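Local coordinates for DNA repair protein RAD2 (Saccharomyces cerevisiae, PDB 4Q0W), which cuts single-stranded DNA as an endonuclease in nucleotide excision repair, making the incision needed to remove UV damage, bulky adducts and cross-links, at residues E173-C176 with A177-Q181; V28-S31 with I32-Y35; V79-L82 with K83-I87; V311-Y314 with D315-R319; H3-W6 with D7-P11. One frame throughout, in Å; residues are numbered along the deposited sequence.

How the contacts relate
The five contacts are local turns and helix segments around the metal-dependent nuclease site of the Rad2 core. Contact 1 carries Glu173, which binds the calcium ion. Contact 2 lies against it, with Glu173 CG 3.4 Å from Asp29 OD2; this touch joins the N-domain (contact 2) to the I-domain (contact 1). Their centres are about 15 Å apart. Contacts 3 and 4 also touch, Leu82 CD2 lying 3.9 Å from Ala316 CB. Contact 3 brings the side chain of Lys83 to about 4 Å from the calcium. Contact 5 stands apart, its nearest atoms about 8 Å from contact 4. Like contact 2, it meets DNA chain C.

Contact 1. Residues E173-C176 with A177-Q181; sequences EAQC and AELLQ. With CA (calcium ion), chain E.
The amide of Gln175 and the carboxylate of Glu178 stand perpendicular, their planes 90° apart. The amide meets its neighbours through NE2, which lies 4.1 Å from Glu178 CG and 3.7 Å from Leu179 CD2. These are packing contacts. The polar end of Gln175 is used elsewhere: OE1 accepts a hydrogen bond from the backbone N of Asp323. CG of Gln175 is anti to the backbone N (chi1 -178°), and a bend at chi2 brings NE2 back beside Leu179 CD2. The carboxylate of Glu173 turns the other way, to the metal. Its OE2 binds the calcium ion at 2.2 Å, and two waters and Asp194 also bind the ion. Magnesium binding at Glu173 is inferred by similarity, so calcium probably marks part of the natural cofactor site.

The backbone is a regular alpha-helix. Ala177 N donates to Glu173 O at 3.1 Å. Leu179 N donates to Gln175 O at 2.9 Å, and Leu179 CG packs 3.3 Å from the same oxygen. An alanine in place of Leu179 would probably open a gap beside the Gln175 amide and Val74, leaving the helix less well packed on strand 70-75.

Helix 172-181 packs against the central sheet of the I-domain and N-domain. Cys176 touches Ala27 and Asp29 of strand 25-29, Leu179 touches Val74 of strand 70-75, and Leu180 touches Ile188 of strand 187-189.

Contact 2. Residues V28-S31 with I32-Y35; sequences VDAS and IWIY. With nucleotides of chain C.
The backbone leaves strand 25-29, turns at Ala30 and Ser31 and enters helix 33-40, with Ile32 at the N-cap position and a weak hydrogen bond from Trp33 N to Ala30 O at 3.3 Å. Ala30 lies over one face of the Trp33 indole. Its CA makes a CH-pi contact 3.8 Å from the centroid of the five-membered ring, 10° off the normal. At the benzene end, Val28 CG1 packs 3.5 Å from Trp33 CZ2, the two side chains crossing at about a right angle. Trp33 CG is anti to its carbonyl carbon (chi1 -74°), which folds the indole back along the turn. Water 4 lies at the ring edge, in plane. It accepts from Trp33 NE1 and donates to Asp29 O. Phe57, Phe73 and Phe208 meet the same indole, and Arg60 makes a cation-pi contact with it.

Asp29 forms an Asx turn. Its OD1 accepts from Ser31 N at 3.1 Å and from Ser31 OG at 2.7 Å. OD1 meets the hydroxyl with its syn lone pair, while the N-H comes from the anti side, 31° out of the carboxylate plane. On the DNA side, Tyr35 CD2 approaches O4' of DT3 of chain C at 3.2 Å, and Ile32 CD1 packs on its C1' at 3.7 Å.

Asp29 is assigned to the first magnesium site by similarity. Two donors on OD1, with Thr190 OG1 bonded to OD2, fix the rotation of this carboxylate. The turn thus sets a probable metal ligand beside residues that touch the DNA.

Contact 3. Residues V79-L82 with K83-I87; sequences VPVL and KRETI
Leu82, Lys83 and Val81 carry most of this first turn of helix 81-98. Leu82 O accepts two bonds from one residue: Thr86 N at 2.9 Å and Thr86 OG1 at 2.7 Å. The two donors come from opposite faces of the carbonyl plane. The threonine hydroxyl thus folds back on the helix, its OG1 anti to the carbonyl carbon (chi1 -60°). Lys83 runs out as an extended chain. Val79 CG1 packs across it at about a right angle, 3.8 Å from Lys83 CG. Lys83 NZ ends in a long, weak ion pair with Asp243, a magnesium ligand by similarity.

Val81 meets Glu85 one turn on. Its CG1 lies 3.3 Å from Glu85 OE1, while Glu85 N donates to Val81 O at 2.9 Å. A glycine in place of Glu85 takes away the chain lying on Val81 CG1 and would probably leave that methyl more open to solvent. Arg84 is tied back to the start of the turn by water 7, which accepts from Arg84 NE and donates to Val79 O.

Pro80, at the N-cap position, packs on Glu171 and Tyr244. Leu82 and Lys83 also touch Tyr244, and Thr86 O accepts from Asn246. Leu82 CD2 also packs on Met312, Val313 and Ala316 of helix 311-318, which ties the start of this N-domain helix to it.

Contact 4. Residues V311-Y314 with D315-R319; sequences VMVY and DAYMR
Met318 and Tyr314 form a Met-aromatic contact one turn apart on helix 311-318. Met318 CG lies over one ring face, offset toward the rim, 3.8 Å from the centroid. It is anti to the carbonyl carbon (chi1 -70°), which puts it over the ring, while SD sits obliquely beyond it, 5.0 Å from the same centroid. The backbone bond from Met318 N to Tyr314 O, 2.8 Å, holds the two residues one turn apart.

On another side of the helix, Val313 and Tyr317 lie side by side and point the same way. Val313 CG1 is 3.8 Å from Tyr317 CE2. This pair faces the core. Tyr317 meets the rings of Tyr244 and Phe198, and its OH is hydrogen-bonded to Ser242 OG. A weak hydrogen bond links it to Asp194, a calcium ligand, which probably places Tyr317 in the second shell of the metal site. Ile234 of helix 230-240 touches both tyrosines.

A salt bridge spans the last turn, where the chain leaves the helix at Arg319. Arg319 NH1 donates to the syn lone pair of Asp315 OD1 at 2.5 Å, in the guanidinium plane.

Contact 5. Residues H3-W6 with D7-P11; sequences HSFW and DIAGP. With nucleotides of chain C.
Phe5, Trp6 and Ala9 pack together in the short N-terminal helix 5-9 of the N-domain, which passes into a 3-10 turn at Gly10. The tight part is the buried side. Ala9 CB touches both aromatic side chains, 4.0 Å from Phe5 CE2 and 4.4 Å from Trp6 CE3. It meets both rings obliquely. Ala9 N donates to Phe5 O at 2.8 Å, in the carbonyl plane. Met233 of helix 230-240 packs on Phe5, and Tyr217 meets Trp6 edge-to-face. Ile8 packs on Pro253, Ile257 and Leu240.

The other side is looser. Ser4 is at the N-cap position, but its side chain makes no capping bond. Its carbonyl receives only weak bonds, from Asp7 N at 3.0 Å and Ile8 N at 3.3 Å. Asp7 is exposed and merely brushes Ser4, with OD2 4.0 Å from Ser4 CB.

Trp6 links the packed side to the DNA. Its CG is anti to the carbonyl carbon (chi1 -73°), a turn that lets NE1 reach the phosphate. Lys205 makes a cation-pi contact with the indole, and NE1 also has a weak bond to Asp191 O. OP1 of DA5 of chain C lies at the indole edge, near the ring plane: Trp6 NE1 donates to this OP1 at 3.0 Å, with an N-H...O angle of 132°.

Contact 1. Residues E173-C176 with A177-Q181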
# COMPACT_ATOMS: atom_id res chain seq x y z
N GLU A 173 -0.89 -25.71 17.32
CA GLU A 173 -1.99 -24.79 17.66
C GLU A 173 -3.31 -25.53 17.78
O GLU A 173 -4.12 -25.21 18.65
CB GLU A 173 -2.15 -23.68 16.61
CG GLU A 173 -0.88 -23.09 16.10
CD GLU A 173 -0.45 -23.73 14.80
OE1 GLU A 173 0.42 -24.63 14.84
OE2 GLU A 173 -0.99 -23.34 13.75
N ALA A 174 -3.53 -26.50 16.89
CA ALA A 174 -4.75 -27.30 16.96
C ALA A 174 -4.79 -28.07 18.28
O ALA A 174 -5.81 -28.11 18.96
CB ALA A 174 -4.86 -28.25 15.77
N GLN A 175 -3.67 -28.69 18.62
CA GLN A 175 -3.60 -29.44 19.87
C GLN A 175 -3.79 -28.52 21.08
O GLN A 175 -4.45 -28.90 22.05
CB GLN A 175 -2.27 -30.19 19.98
CG GLN A 175 -2.15 -31.05 21.25
CD GLN A 175 -3.04 -32.28 21.18
OE1 GLN A 175 -2.92 -33.08 20.25
NE2 GLN A 175 -3.93 -32.42 22.15
N CYS A 176 -3.23 -27.31 21.02
CA CYS A 176 -3.44 -26.35 22.12
C CYS A 176 -4.93 -26.06 22.32
O CYS A 176 -5.42 -26.08 23.45
CB CYS A 176 -2.68 -25.03 21.87
SG CYS A 176 -0.86 -25.16 21.97
N ALA A 177 -5.64 -25.81 21.23
CA ALA A 177 -7.08 -25.53 21.31
C ALA A 177 -7.83 -26.70 21.96
O ALA A 177 -8.77 -26.50 22.74
CB ALA A 177 -7.65 -25.24 19.91
N GLU A 178 -7.40 -27.91 21.63
CA GLU A 178 -8.01 -29.11 22.20
C GLU A 178 -7.74 -29.20 23.71
O GLU A 178 -8.65 -29.53 24.48
CB GLU A 178 -7.50 -30.36 21.47
CG GLU A 178 -7.98 -31.69 22.05
CD GLU A 178 -9.45 -32.01 21.74
OE1 GLU A 178 -10.12 -31.22 21.05
OE2 GLU A 178 -9.94 -33.06 22.20
N LEU A 179 -6.51 -28.89 24.13
CA LEU A 179 -6.19 -28.90 25.55
C LEU A 179 -7.10 -27.94 26.32
O LEU A 179 -7.58 -28.27 27.41
CB LEU A 179 -4.72 -28.51 25.78
CG LEU A 179 -3.64 -29.42 25.22
CD1 LEU A 179 -2.28 -29.01 25.79
CD2 LEU A 179 -3.93 -30.90 25.51
N LEU A 180 -7.33 -26.76 25.75
CA LEU A 180 -8.19 -25.79 26.41
C LEU A 180 -9.63 -26.32 26.46
O LEU A 180 -10.26 -26.28 27.51
CB LEU A 180 -8.12 -24.43 25.70
CG LEU A 180 -8.96 -23.30 26.31
CD1 LEU A 180 -8.55 -22.99 27.76
CD2 LEU A 180 -8.89 -22.05 25.45
N GLN A 181 -10.12 -26.83 25.33
CA GLN A 181 -11.50 -27.34 25.27
C GLN A 181 -11.76 -28.44 26.31
O GLN A 181 -12.87 -28.56 26.83
CB GLN A 181 -11.84 -27.83 23.85
CA CA E . -0.50 -22.74 11.67
O HOH W 1 1.01 -21.09 10.62
O HOH W 2 1.85 -22.68 12.01

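Contact 2. Residues V28-S31 with I32-Y35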
# COMPACT_ATOMS: atom_id res chain seq x y z
N VAL A 28 1.65 -23.88 25.90
CA VAL A 28 2.61 -23.04 25.18
C VAL A 28 2.85 -23.62 23.80
O VAL A 28 3.31 -24.77 23.67
CB VAL A 28 3.94 -22.90 25.96
CG1 VAL A 28 4.91 -22.00 25.19
CG2 VAL A 28 3.67 -22.33 27.35
N ASP A 29 2.52 -22.84 22.78
CA ASP A 29 2.74 -23.27 21.40
C ASP A 29 4.19 -22.96 21.05
O ASP A 29 4.53 -21.82 20.74
CB ASP A 29 1.75 -22.56 20.44
CG ASP A 29 2.13 -22.72 18.97
OD1 ASP A 29 2.98 -23.57 18.63
OD2 ASP A 29 1.57 -21.97 18.13
N ALA A 30 5.05 -23.97 21.10
CA ALA A 30 6.47 -23.72 20.92
C ALA A 30 6.95 -24.22 19.57
O ALA A 30 8.15 -24.39 19.37
CB ALA A 30 7.26 -24.37 22.05
N SER A 31 6.00 -24.41 18.66
CA SER A 31 6.25 -25.03 17.35
C SER A 31 7.30 -24.34 16.47
O SER A 31 7.99 -25.00 15.68
CB SER A 31 4.93 -25.16 16.58
OG SER A 31 4.35 -23.88 16.34
N ILE A 32 7.42 -23.01 16.57
CA ILE A 32 8.38 -22.30 15.72
C ILE A 32 9.49 -21.58 16.49
O ILE A 32 10.28 -20.83 15.91
CB ILE A 32 7.70 -21.31 14.74
CG1 ILE A 32 7.04 -20.16 15.49
CG2 ILE A 32 6.70 -22.02 13.84
CD1 ILE A 32 6.84 -18.92 14.65
N TRP A 33 9.56 -21.80 17.80
CA TRP A 33 10.58 -21.16 18.63
C TRP A 33 12.02 -21.45 18.15
O TRP A 33 12.84 -20.53 18.05
CB TRP A 33 10.45 -21.61 20.09
CG TRP A 33 9.29 -21.01 20.83
CD1 TRP A 33 8.16 -20.44 20.29
CD2 TRP A 33 9.16 -20.90 22.24
NE1 TRP A 33 7.33 -19.99 21.30
CE2 TRP A 33 7.93 -20.26 22.51
CE3 TRP A 33 9.97 -21.28 23.32
CZ2 TRP A 33 7.49 -19.99 23.81
CZ3 TRP A 33 9.53 -21.01 24.61
CH2 TRP A 33 8.30 -20.38 24.84
N ILE A 34 12.32 -22.71 17.87
CA ILE A 34 13.70 -23.06 17.51
C ILE A 34 14.13 -22.30 16.26
O ILE A 34 15.15 -21.59 16.28
CB ILE A 34 13.91 -24.56 17.32
CG1 ILE A 34 13.72 -25.31 18.64
CG2 ILE A 34 15.32 -24.85 16.80
CD1 ILE A 34 13.74 -26.83 18.47
N TYR A 35 13.35 -22.42 15.20
CA TYR A 35 13.67 -21.77 13.93
C TYR A 35 13.78 -20.27 14.12
O TYR A 35 14.64 -19.62 13.53
CB TYR A 35 12.61 -22.09 12.86
CG TYR A 35 13.07 -21.69 11.47
CD1 TYR A 35 14.09 -22.39 10.83
CD2 TYR A 35 12.51 -20.60 10.81
CE1 TYR A 35 14.53 -22.02 9.56
CE2 TYR A 35 12.94 -20.22 9.54
CZ TYR A 35 13.95 -20.94 8.93
OH TYR A 35 14.39 -20.58 7.67
P DT C 3 9.20 -21.04 6.95
O5' DT C 3 9.63 -20.73 8.46
C5' DT C 3 9.07 -21.48 9.54
C4' DT C 3 8.44 -20.56 10.56
O4' DT C 3 9.44 -19.72 11.17
C3' DT C 3 7.43 -19.60 9.96
O3' DT C 3 6.13 -20.13 10.19
C2' DT C 3 7.62 -18.27 10.68
C1' DT C 3 8.85 -18.49 11.55
N1 DT C 3 9.89 -17.45 11.38
C2 DT C 3 10.04 -16.47 12.34
O2 DT C 3 9.34 -16.40 13.33
N3 DT C 3 11.06 -15.58 12.10
C4 DT C 3 11.90 -15.58 11.00
O4 DT C 3 12.78 -14.74 10.86
C5 DT C 3 11.68 -16.64 10.04
C7 DT C 3 12.54 -16.74 8.82
C6 DT C 3 10.70 -17.51 10.27
O HOH W 3 5.58 -21.43 18.22
O HOH W 4 4.47 -19.15 21.02
O HOH W 5 10.65 -25.11 18.25
O HOH W 6 11.27 -24.30 15.19

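Contact 3. Residues V79-L82 with K83-I87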
# COMPACT_ATOMS: atom_id res chain seq x y z
N VAL A 79 3.07 -32.25 9.17
CA VAL A 79 2.46 -31.16 8.43
C VAL A 79 1.27 -31.76 7.70
O VAL A 79 1.42 -32.72 6.93
CB VAL A 79 3.45 -30.56 7.42
CG1 VAL A 79 2.76 -29.49 6.58
CG2 VAL A 79 4.68 -29.99 8.15
N PRO A 80 0.07 -31.22 7.96
CA PRO A 80 -1.14 -31.74 7.29
C PRO A 80 -1.01 -31.63 5.77
O PRO A 80 -0.39 -30.70 5.29
CB PRO A 80 -2.24 -30.80 7.79
CG PRO A 80 -1.73 -30.33 9.15
CD PRO A 80 -0.25 -30.17 8.95
N VAL A 81 -1.55 -32.61 5.05
CA VAL A 81 -1.45 -32.65 3.59
C VAL A 81 -1.93 -31.33 2.95
O VAL A 81 -1.29 -30.80 2.03
CB VAL A 81 -2.26 -33.84 3.03
CG1 VAL A 81 -2.32 -33.81 1.49
CG2 VAL A 81 -1.68 -35.17 3.51
N LEU A 82 -3.04 -30.80 3.44
CA LEU A 82 -3.63 -29.59 2.86
C LEU A 82 -2.66 -28.39 2.94
O LEU A 82 -2.58 -27.57 2.02
CB LEU A 82 -4.98 -29.26 3.52
CG LEU A 82 -5.70 -28.01 2.98
CD1 LEU A 82 -5.86 -28.07 1.46
CD2 LEU A 82 -7.06 -27.84 3.64
N LYS A 83 -1.93 -28.31 4.05
CA LYS A 83 -0.89 -27.30 4.22
C LYS A 83 0.25 -27.48 3.21
O LYS A 83 0.66 -26.52 2.55
CB LYS A 83 -0.34 -27.33 5.65
CG LYS A 83 0.74 -26.28 5.92
CD LYS A 83 0.98 -26.08 7.43
CE LYS A 83 2.03 -24.99 7.70
NZ LYS A 83 2.38 -24.91 9.15
N ARG A 84 0.75 -28.70 3.08
CA ARG A 84 1.84 -28.97 2.15
C ARG A 84 1.41 -28.59 0.74
O ARG A 84 2.18 -27.97 -0.02
CB ARG A 84 2.27 -30.45 2.22
CG ARG A 84 3.52 -30.79 1.39
CD ARG A 84 4.13 -32.15 1.76
NE ARG A 84 3.11 -33.18 1.97
CZ ARG A 84 2.59 -33.93 1.00
NH1 ARG A 84 1.67 -34.83 1.30
NH2 ARG A 84 2.99 -33.78 -0.26
N GLU A 85 0.17 -28.91 0.40
CA GLU A 85 -0.34 -28.60 -0.94
C GLU A 85 -0.49 -27.10 -1.16
O GLU A 85 -0.08 -26.58 -2.19
CB GLU A 85 -1.67 -29.33 -1.17
CG GLU A 85 -1.51 -30.85 -1.26
CD GLU A 85 -2.84 -31.59 -1.23
OE1 GLU A 85 -2.85 -32.79 -1.58
OE2 GLU A 85 -3.86 -30.96 -0.86
N THR A 86 -1.10 -26.42 -0.18
CA THR A 86 -1.31 -24.97 -0.27
C THR A 86 0.00 -24.23 -0.47
O THR A 86 0.15 -23.41 -1.39
CB THR A 86 -1.96 -24.40 1.01
OG1 THR A 86 -3.24 -25.02 1.24
CG2 THR A 86 -2.13 -22.87 0.90
N ILE A 87 0.96 -24.50 0.41
CA ILE A 87 2.24 -23.82 0.38
C ILE A 87 3.02 -24.09 -0.91
O ILE A 87 3.58 -23.16 -1.51
CB ILE A 87 3.09 -24.21 1.59
CG1 ILE A 87 2.41 -23.74 2.88
CG2 ILE A 87 4.52 -23.64 1.47
CD1 ILE A 87 3.11 -24.21 4.14
O HOH W 7 3.04 -33.48 4.65

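Contact 4. Residues V311-Y314 with D315-R319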
# COMPACT_ATOMS: atom_id res chain seq x y z
N VAL A 311 -14.83 -27.59 1.48
CA VAL A 311 -15.07 -28.44 2.64
C VAL A 311 -13.74 -28.99 3.18
O VAL A 311 -13.63 -29.27 4.38
CB VAL A 311 -16.07 -29.59 2.36
CG1 VAL A 311 -15.49 -30.57 1.34
CG2 VAL A 311 -16.43 -30.32 3.66
N MET A 312 -12.74 -29.15 2.32
CA MET A 312 -11.44 -29.63 2.79
C MET A 312 -10.82 -28.63 3.79
O MET A 312 -10.25 -29.03 4.80
CB MET A 312 -10.46 -29.84 1.63
CG MET A 312 -10.87 -30.89 0.62
SD MET A 312 -11.25 -32.49 1.40
CE MET A 312 -9.65 -32.97 2.04
N VAL A 313 -10.93 -27.34 3.48
CA VAL A 313 -10.46 -26.29 4.38
C VAL A 313 -11.28 -26.34 5.67
O VAL A 313 -10.72 -26.33 6.77
CB VAL A 313 -10.59 -24.89 3.74
CG1 VAL A 313 -10.32 -23.79 4.77
CG2 VAL A 313 -9.65 -24.74 2.53
N TYR A 314 -12.60 -26.38 5.53
CA TYR A 314 -13.50 -26.40 6.68
C TYR A 314 -13.25 -27.61 7.58
O TYR A 314 -13.14 -27.50 8.82
CB TYR A 314 -14.96 -26.36 6.19
CG TYR A 314 -15.98 -26.18 7.28
CD1 TYR A 314 -16.06 -25.01 8.00
CD2 TYR A 314 -16.87 -27.20 7.59
CE1 TYR A 314 -17.00 -24.84 9.01
CE2 TYR A 314 -17.80 -27.05 8.59
CZ TYR A 314 -17.86 -25.87 9.29
OH TYR A 314 -18.80 -25.71 10.29
N ASP A 315 -13.13 -28.78 6.96
CA ASP A 315 -12.85 -29.99 7.72
C ASP A 315 -11.49 -29.94 8.42
O ASP A 315 -11.34 -30.44 9.53
CB ASP A 315 -12.93 -31.22 6.83
CG ASP A 315 -12.65 -32.50 7.59
OD1 ASP A 315 -13.53 -32.95 8.35
OD2 ASP A 315 -11.55 -33.06 7.43
N ALA A 316 -10.50 -29.34 7.76
CA ALA A 316 -9.14 -29.31 8.31
C ALA A 316 -9.08 -28.45 9.58
O ALA A 316 -8.33 -28.74 10.52
CB ALA A 316 -8.14 -28.79 7.27
N TYR A 317 -9.87 -27.37 9.59
CA TYR A 317 -9.96 -26.53 10.78
C TYR A 317 -10.90 -27.10 11.84
O TYR A 317 -10.63 -26.99 13.04
CB TYR A 317 -10.42 -25.13 10.40
CG TYR A 317 -9.33 -24.27 9.78
CD1 TYR A 317 -8.15 -23.99 10.47
CD2 TYR A 317 -9.49 -23.72 8.51
CE1 TYR A 317 -7.16 -23.18 9.90
CE2 TYR A 317 -8.51 -22.91 7.94
CZ TYR A 317 -7.35 -22.65 8.64
OH TYR A 317 -6.38 -21.84 8.08
N MET A 318 -12.02 -27.69 11.40
CA MET A 318 -13.02 -28.23 12.34
C MET A 318 -12.65 -29.59 12.93
O MET A 318 -13.04 -29.90 14.05
CB MET A 318 -14.40 -28.33 11.67
CG MET A 318 -15.03 -26.98 11.42
SD MET A 318 -15.21 -26.04 12.94
CE MET A 318 -16.25 -27.14 13.91
N ARG A 319 -11.90 -30.39 12.18
CA ARG A 319 -11.54 -31.72 12.63
C ARG A 319 -10.06 -31.99 12.46
O ARG A 319 -9.68 -32.98 11.84
CB ARG A 319 -12.34 -32.80 11.88
CG ARG A 319 -13.83 -32.79 12.20
CD ARG A 319 -14.61 -33.76 11.32
NE ARG A 319 -14.17 -35.14 11.47
CZ ARG A 319 -13.49 -35.81 10.55
NH1 ARG A 319 -13.17 -35.25 9.39
NH2 ARG A 319 -13.12 -37.07 10.77

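Contact 5. Residues H3-W6 with D7-P11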
# COMPACT_ATOMS: atom_id res chain seq x y z
N HIS A 3 -3.80 -14.57 7.04
CA HIS A 3 -3.21 -13.29 6.65
C HIS A 3 -4.09 -12.09 7.04
O HIS A 3 -5.29 -12.08 6.73
CB HIS A 3 -2.96 -13.26 5.14
CG HIS A 3 -2.04 -12.16 4.71
ND1 HIS A 3 -2.43 -11.14 3.88
CD2 HIS A 3 -0.74 -11.91 5.02
CE1 HIS A 3 -1.42 -10.32 3.68
NE2 HIS A 3 -0.38 -10.76 4.36
N SER A 4 -3.49 -11.10 7.71
CA SER A 4 -4.19 -9.88 8.14
C SER A 4 -5.19 -10.09 9.26
O SER A 4 -5.89 -9.16 9.67
CB SER A 4 -4.92 -9.18 6.97
OG SER A 4 -4.06 -8.90 5.89
N PHE A 5 -5.29 -11.32 9.76
CA PHE A 5 -6.31 -11.58 10.76
C PHE A 5 -6.13 -10.78 12.06
O PHE A 5 -7.11 -10.37 12.68
CB PHE A 5 -6.41 -13.07 11.09
CG PHE A 5 -7.57 -13.37 11.99
CD1 PHE A 5 -8.87 -13.28 11.50
CD2 PHE A 5 -7.37 -13.67 13.32
CE1 PHE A 5 -9.95 -13.52 12.34
CE2 PHE A 5 -8.44 -13.92 14.16
CZ PHE A 5 -9.73 -13.85 13.67
N TRP A 6 -4.88 -10.57 12.46
CA TRP A 6 -4.63 -9.81 13.69
C TRP A 6 -5.04 -8.36 13.51
O TRP A 6 -5.42 -7.70 14.48
CB TRP A 6 -3.17 -9.93 14.13
CG TRP A 6 -2.84 -11.29 14.69
CD1 TRP A 6 -1.98 -12.22 14.15
CD2 TRP A 6 -3.39 -11.88 15.87
NE1 TRP A 6 -1.96 -13.35 14.94
CE2 TRP A 6 -2.81 -13.17 16.01
CE3 TRP A 6 -4.30 -11.45 16.84
CZ2 TRP A 6 -3.11 -14.02 17.07
CZ3 TRP A 6 -4.61 -12.30 17.90
CH2 TRP A 6 -4.01 -13.57 18.01
N ASP A 7 -5.00 -7.86 12.27
CA ASP A 7 -5.51 -6.52 11.97
C ASP A 7 -7.00 -6.45 12.24
O ASP A 7 -7.52 -5.42 12.69
CB ASP A 7 -5.25 -6.15 10.52
CG ASP A 7 -3.78 -5.99 10.20
OD1 ASP A 7 -2.99 -5.72 11.13
OD2 ASP A 7 -3.42 -6.11 9.01
N ILE A 8 -7.70 -7.55 11.98
CA ILE A 8 -9.13 -7.61 12.20
C ILE A 8 -9.46 -7.84 13.68
O ILE A 8 -10.38 -7.22 14.21
CB ILE A 8 -9.79 -8.69 11.32
CG1 ILE A 8 -9.67 -8.30 9.84
CG2 ILE A 8 -11.25 -8.89 11.69
CD1 ILE A 8 -9.91 -9.47 8.87
N ALA A 9 -8.70 -8.70 14.35
CA ALA A 9 -9.00 -9.03 15.76
C ALA A 9 -8.41 -8.02 16.76
O ALA A 9 -8.90 -7.91 17.89
CB ALA A 9 -8.55 -10.45 16.08
N GLY A 10 -7.37 -7.31 16.33
CA GLY A 10 -6.65 -6.35 17.16
C GLY A 10 -7.48 -5.50 18.11
O GLY A 10 -7.25 -5.54 19.32
N PRO A 11 -8.46 -4.75 17.57
CA PRO A 11 -9.22 -3.85 18.45
C PRO A 11 -10.01 -4.56 19.53
O PRO A 11 -10.53 -3.87 20.40
CB PRO A 11 -10.16 -3.11 17.48
CG PRO A 11 -10.19 -3.92 16.24
CD PRO A 11 -8.85 -4.60 16.16
P DA C 5 0.42 -14.91 11.99
OP1 DA C 5 -0.75 -15.13 12.89
OP2 DA C 5 0.24 -14.92 10.51
O5' DA C 5 1.17 -13.53 12.35
C5' DA C 5 1.67 -13.33 13.69
C4' DA C 5 2.25 -11.94 13.86
O4' DA C 5 3.52 -11.86 13.16
C3' DA C 5 1.39 -10.79 13.33
O3' DA C 5 1.40 -9.77 14.31
C2' DA C 5 2.09 -10.37 12.03
C1' DA C 5 3.55 -10.72 12.32
N9 DA C 5 4.39 -11.10 11.19
C8 DA C 5 4.11 -12.04 10.22
N7 DA C 5 5.08 -12.19 9.35
C5 DA C 5 6.07 -11.30 9.77
C6 DA C 5 7.34 -10.98 9.26
N6 DA C 5 7.87 -11.55 8.17
N1 DA C 5 8.07 -10.04 9.93
C2 DA C 5 7.54 -9.47 11.02
N3 DA C 5 6.35 -9.69 11.59
C4 DA C 5 5.66 -10.63 10.91